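Side-chain contacts in adhesin competence repressor (Streptococcus pyogenes serotype M3, PDB 5JLU), which represses transcription as a zinc-responsive DNA-binding regulator of the MarR family, working as a two-subunit assembly: residues A[58-63]-A[69-74]; A[47-52]-A[62-67]. One frame throughout, in Å; residues are numbered along the deposited sequence.

Contact 1: residues A[58-63]-A[69-74]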
loop_
_atom_site.group_PDB
_atom_site.type_symbol
_atom_site.label_atom_id
_atom_site.label_comp_id
_atom_site.label_asym_id
_atom_site.label_seq_id
_atom_site.Cartn_x
_atom_site.Cartn_y
_atom_site.Cartn_z
ATOM N N THR A 58 -3.001 22.960 -1.730
ATOM C CA THR A 58 -2.651 22.912 -0.304
ATOM C C THR A 58 -3.779 22.271 0.568
ATOM O O THR A 58 -3.477 21.559 1.487
ATOM C CB THR A 58 -2.071 24.262 0.231
ATOM O OG1 THR A 58 -2.605 24.524 1.529
ATOM C CG2 THR A 58 -2.285 25.516 -0.720
ATOM N N ASP A 59 -5.063 22.439 0.254
ATOM C CA ASP A 59 -6.112 21.678 0.982
ATOM C C ASP A 59 -5.901 20.179 0.754
ATOM O O ASP A 59 -6.070 19.412 1.643
ATOM C CB ASP A 59 -7.497 21.966 0.455
ATOM C CG ASP A 59 -7.946 23.435 0.659
ATOM O OD1 ASP A 59 -7.597 23.988 1.726
ATOM O OD2 ASP A 59 -8.642 24.009 -0.256
ATOM N N LEU A 60 -5.580 19.798 -0.489
ATOM C CA LEU A 60 -5.367 18.397 -0.882
ATOM C C LEU A 60 -4.195 17.862 -0.185
ATOM O O LEU A 60 -4.283 16.768 0.325
ATOM C CB LEU A 60 -5.139 18.279 -2.408
ATOM C CG LEU A 60 -6.428 18.547 -3.229
ATOM C CD1 LEU A 60 -6.128 18.743 -4.732
ATOM C CD2 LEU A 60 -7.459 17.439 -3.028
ATOM N N ALA A 61 -3.075 18.599 -0.147
ATOM C CA ALA A 61 -1.921 18.076 0.536
ATOM C C ALA A 61 -2.158 17.805 2.025
ATOM O O ALA A 61 -1.717 16.766 2.537
ATOM C CB ALA A 61 -0.705 18.947 0.357
ATOM N N LYS A 62 -2.819 18.744 2.670
ATOM C CA LYS A 62 -3.217 18.642 4.081
ATOM C C LYS A 62 -4.162 17.497 4.298
ATOM O O LYS A 62 -3.908 16.659 5.102
ATOM C CB LYS A 62 -3.961 19.920 4.523
ATOM C CG LYS A 62 -3.083 21.118 4.844
ATOM C CD LYS A 62 -3.897 22.144 5.648
ATOM C CE LYS A 62 -3.228 23.511 5.731
ATOM N NZ LYS A 62 -4.284 24.548 5.914
ATOM N N ALA A 63 -5.277 17.459 3.569
ATOM C CA ALA A 63 -6.223 16.340 3.685
ATOM C C ALA A 63 -5.593 14.941 3.467
ATOM O O ALA A 63 -5.961 14.015 4.152
ATOM C CB ALA A 63 -7.379 16.559 2.751
ATOM N N ALA A 69 4.316 19.262 -3.195
ATOM C CA ALA A 69 4.984 18.949 -4.457
ATOM C C ALA A 69 4.491 17.588 -5.040
ATOM O O ALA A 69 4.369 17.429 -6.252
ATOM C CB ALA A 69 6.513 19.000 -4.282
ATOM N N ALA A 70 4.178 16.625 -4.183
ATOM C CA ALA A 70 3.572 15.358 -4.618
ATOM C C ALA A 70 2.168 15.649 -5.186
ATOM O O ALA A 70 1.766 15.061 -6.161
ATOM C CB ALA A 70 3.506 14.343 -3.467
ATOM N N VAL A 71 1.454 16.605 -4.600
ATOM C CA VAL A 71 0.128 16.946 -5.115
ATOM C C VAL A 71 0.240 17.618 -6.483
ATOM O O VAL A 71 -0.496 17.262 -7.357
ATOM C CB VAL A 71 -0.692 17.837 -4.169
ATOM C CG1 VAL A 71 -2.000 18.249 -4.836
ATOM C CG2 VAL A 71 -0.998 17.079 -2.858
ATOM N N THR A 72 1.128 18.595 -6.631
ATOM C CA THR A 72 1.381 19.327 -7.880
ATOM C C THR A 72 1.756 18.378 -9.006
ATOM O O THR A 72 1.276 18.504 -10.116
ATOM C CB THR A 72 2.556 20.322 -7.671
ATOM O OG1 THR A 72 2.149 21.293 -6.712
ATOM C CG2 THR A 72 2.928 21.107 -8.975
ATOM N N LYS A 73 2.612 17.432 -8.700
ATOM C CA LYS A 73 2.958 16.369 -9.630
ATOM C C LYS A 73 1.721 15.503 -10.065
ATOM O O LYS A 73 1.440 15.365 -11.241
ATOM C CB LYS A 73 4.069 15.528 -8.994
ATOM C CG LYS A 73 4.745 14.555 -9.939
ATOM C CD LYS A 73 6.281 14.705 -9.897
ATOM C CE LYS A 73 6.962 13.913 -11.011
ATOM N NZ LYS A 73 6.528 12.488 -10.948
ATOM N N ALA A 74 0.964 14.982 -9.109
ATOM C CA ALA A 74 -0.232 14.191 -9.400
ATOM C C ALA A 74 -1.282 14.978 -10.176
ATOM O O ALA A 74 -1.865 14.459 -11.126
ATOM C CB ALA A 74 -0.870 13.703 -8.113
#
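L60 turns its CB toward the helix of 69-74 and sets it 4.0 Å from CG1 of V71. Its CG stands anti to its own carbonyl carbon (chi1 -71°), a setting that brings CD1 within 4.2 Å of V71 CG1, while CD2 turns to L49 of helix 41-52; the leucine side chain also touches I46 of that helix. The side chains of L60 and V71 lie roughly perpendicular, and the valine methyl rests against the stem of the leucine and one of its branches. L60 also touches I75, one helical turn beyond V71.

A61 follows, and here the backbones come nearest, with A61 CA and V71 CA 6.1 Å apart. The small methyl permits this approach: V71 CG2 lies 3.7 Å from A61 CA and equally 3.7 Å from A61 CB, pressed against the helix surface itself. The two helices, 57-64 and 68-80, are those of the helix-turn-helix in the winged-helix domain of MarR proteins, the second being the probable DNA-recognition helix.

Within 69-74 V71 alone reaches across to 58-63, and it does so with both methyls. CG1 is anti to the backbone N (chi1 175°) and goes to L60, whereas CG2, beside that N, goes to A61. No hydrogen bond joins the two segments. T72 OG1 bonds to Q68 O within its own helix and to N57 OD1, just ahead of 58-63, and A70 N is capped by S67 OG. A70 also packs on N24 of the second subunit.

Contact 2: residues A[47-52]-A[62-67]; sequences LMLLSQ and KALNIS
L49 and A63 mark the closest approach of the backbones, their CA atoms 8.5 Å apart, with 62-67 leaving its helix at N65 through a Schellman motif in which N65 N returns to K62 O at 3.2 Å. The gap is bridged by L49 CD1. With CG beside the backbone N (chi1 -69°), L49 brings CD1 against two neighbours: A63 CB at 3.9 Å and, on L64, CD2 at 3.7 Å and CG at 3.8 Å. The side chains of L49 and L64 run antiparallel past one another, and the end of L49 meets the branch carbon and one methyl of L64. A63 points its CB toward L49; L64 starts off to one flank and only its end bends in. On the 47-52 side, S51 OG donates to M48 O at 2.6 Å, tilted 29° from the carbonyl plane, a bond back to the residue three earlier. Past the contact, L64 packs on L20 of the second subunit, and N65 O accepts from K21 NZ there. The zinc site lies nearby: the L64 side chain touches the zinc ligand H45, and M48 touches ligands H111 and H115. Such apolar packing of the helix preceding the helix-turn-helix against its first helix belongs to the winged-helix fold of MarR regulators.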
loop_
_atom_site.group_PDB
_atom_site.type_symbol
_atom_site.label_atom_id
_atom_site.label_comp_id
_atom_site.label_asym_id
_atom_site.label_seq_id
_atom_site.Cartn_x
_atom_site.Cartn_y
_atom_site.Cartn_z
ATOM N N LEU A 47 -8.965 12.706 -6.854
ATOM C CA LEU A 47 -10.229 12.735 -7.554
ATOM C C LEU A 47 -11.324 12.497 -6.513
ATOM O O LEU A 47 -12.270 13.262 -6.502
ATOM C CB LEU A 47 -10.288 11.736 -8.725
ATOM C CG LEU A 47 -9.329 11.945 -9.918
ATOM C CD1 LEU A 47 -9.464 10.813 -10.914
ATOM C CD2 LEU A 47 -9.505 13.218 -10.670
ATOM N N MET A 48 -11.184 11.514 -5.594
ATOM C CA MET A 48 -12.227 11.337 -4.538
ATOM C C MET A 48 -12.542 12.663 -3.777
ATOM O O MET A 48 -13.709 13.042 -3.579
ATOM C CB MET A 48 -11.830 10.226 -3.561
ATOM C CG MET A 48 -12.758 9.999 -2.382
ATOM S SD MET A 48 -12.307 8.542 -1.410
ATOM C CE MET A 48 -13.028 7.298 -2.398
ATOM N N LEU A 49 -11.511 13.363 -3.321
ATOM C CA LEU A 49 -11.751 14.548 -2.503
ATOM C C LEU A 49 -12.343 15.694 -3.353
ATOM O O LEU A 49 -13.195 16.502 -2.872
ATOM C CB LEU A 49 -10.464 15.002 -1.802
ATOM C CG LEU A 49 -9.924 14.097 -0.695
ATOM C CD1 LEU A 49 -8.534 14.551 -0.326
ATOM C CD2 LEU A 49 -10.826 14.145 0.560
ATOM N N LEU A 50 -11.870 15.810 -4.597
ATOM C CA LEU A 50 -12.389 16.849 -5.509
ATOM C C LEU A 50 -13.822 16.599 -5.955
ATOM O O LEU A 50 -14.543 17.563 -6.201
ATOM C CB LEU A 50 -11.483 17.053 -6.737
ATOM C CG LEU A 50 -10.198 17.734 -6.372
ATOM C CD1 LEU A 50 -9.219 17.704 -7.548
ATOM C CD2 LEU A 50 -10.440 19.131 -5.796
ATOM N N SER A 51 -14.254 15.332 -5.996
ATOM C CA SER A 51 -15.610 14.972 -6.393
ATOM C C SER A 51 -16.660 15.496 -5.395
ATOM O O SER A 51 -17.799 15.667 -5.755
ATOM C CB SER A 51 -15.782 13.440 -6.494
ATOM O OG SER A 51 -15.773 12.893 -5.166
ATOM N N GLN A 52 -16.280 15.808 -4.182
ATOM C CA GLN A 52 -17.226 16.411 -3.257
ATOM C C GLN A 52 -17.086 17.906 -2.947
ATOM O O GLN A 52 -18.038 18.504 -2.484
ATOM C CB GLN A 52 -17.272 15.604 -1.981
ATOM C CG GLN A 52 -16.010 15.665 -1.157
ATOM C CD GLN A 52 -15.553 14.306 -0.647
ATOM O OE1 GLN A 52 -15.794 13.262 -1.280
ATOM N NE2 GLN A 52 -14.867 14.313 0.508
ATOM N N LYS A 62 -2.819 18.744 2.670
ATOM C CA LYS A 62 -3.217 18.642 4.081
ATOM C C LYS A 62 -4.162 17.497 4.298
ATOM O O LYS A 62 -3.908 16.659 5.102
ATOM C CB LYS A 62 -3.961 19.920 4.523
ATOM C CG LYS A 62 -3.083 21.118 4.844
ATOM C CD LYS A 62 -3.897 22.144 5.648
ATOM C CE LYS A 62 -3.228 23.511 5.731
ATOM N NZ LYS A 62 -4.284 24.548 5.914
ATOM N N ALA A 63 -5.277 17.459 3.569
ATOM C CA ALA A 63 -6.223 16.340 3.685
ATOM C C ALA A 63 -5.593 14.941 3.467
ATOM O O ALA A 63 -5.961 14.015 4.152
ATOM C CB ALA A 63 -7.379 16.559 2.751
ATOM N N LEU A 64 -4.618 14.811 2.553
ATOM C CA LEU A 64 -3.991 13.503 2.301
ATOM C C LEU A 64 -2.689 13.334 3.073
ATOM O O LEU A 64 -2.079 12.313 2.961
ATOM C CB LEU A 64 -3.674 13.339 0.797
ATOM C CG LEU A 64 -4.914 13.361 -0.120
ATOM C CD1 LEU A 64 -4.418 13.420 -1.528
ATOM C CD2 LEU A 64 -5.774 12.125 0.070
ATOM N N ASN A 65 -2.203 14.400 3.695
ATOM C CA ASN A 65 -0.925 14.418 4.416
ATOM C C ASN A 65 0.232 13.984 3.555
ATOM O O ASN A 65 0.956 13.074 3.924
ATOM C CB ASN A 65 -1.027 13.562 5.697
ATOM C CG ASN A 65 0.117 13.831 6.680
ATOM O OD1 ASN A 65 0.543 14.960 6.864
ATOM N ND2 ASN A 65 0.636 12.789 7.268
ATOM N N ILE A 66 0.410 14.628 2.387
ATOM C CA ILE A 66 1.572 14.363 1.548
ATOM C C ILE A 66 2.119 15.737 1.163
ATOM O O ILE A 66 1.448 16.728 1.434
ATOM C CB ILE A 66 1.214 13.494 0.318
ATOM C CG1 ILE A 66 0.107 14.181 -0.515
ATOM C CG2 ILE A 66 0.731 12.125 0.779
ATOM C CD1 ILE A 66 -0.145 13.534 -1.868
ATOM N N SER A 67 3.293 15.810 0.531
ATOM C CA SER A 67 3.828 17.141 0.174
ATOM C C SER A 67 2.960 17.850 -0.885
ATOM O O SER A 67 2.244 17.209 -1.701
ATOM C CB SER A 67 5.242 17.043 -0.331
ATOM O OG SER A 67 5.288 16.299 -1.554
#

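Both contacts use helix 57-64 and are purely apolar across their segments, but contact 1 is buried and contact 2 lies at the surface. Contact 1 joins the two helices of the helix-turn-helix; contact 2 sets the first of them against helix 41-52, on the side nearer the zinc ligands. Their centres are 7 Å apart, and they meet where L60 CD2 reaches L49 CB at 4.1 Å and where I66 CD1 packs on V71 CG2 at 3.8 Å. A probable hydrogen bond, I66 N to A61 O at 3.0 Å, runs from just past helix 57-64 back into its last turn, consistent with the second Schellman bond; contact 2's turn thus closes on a residue of contact 1.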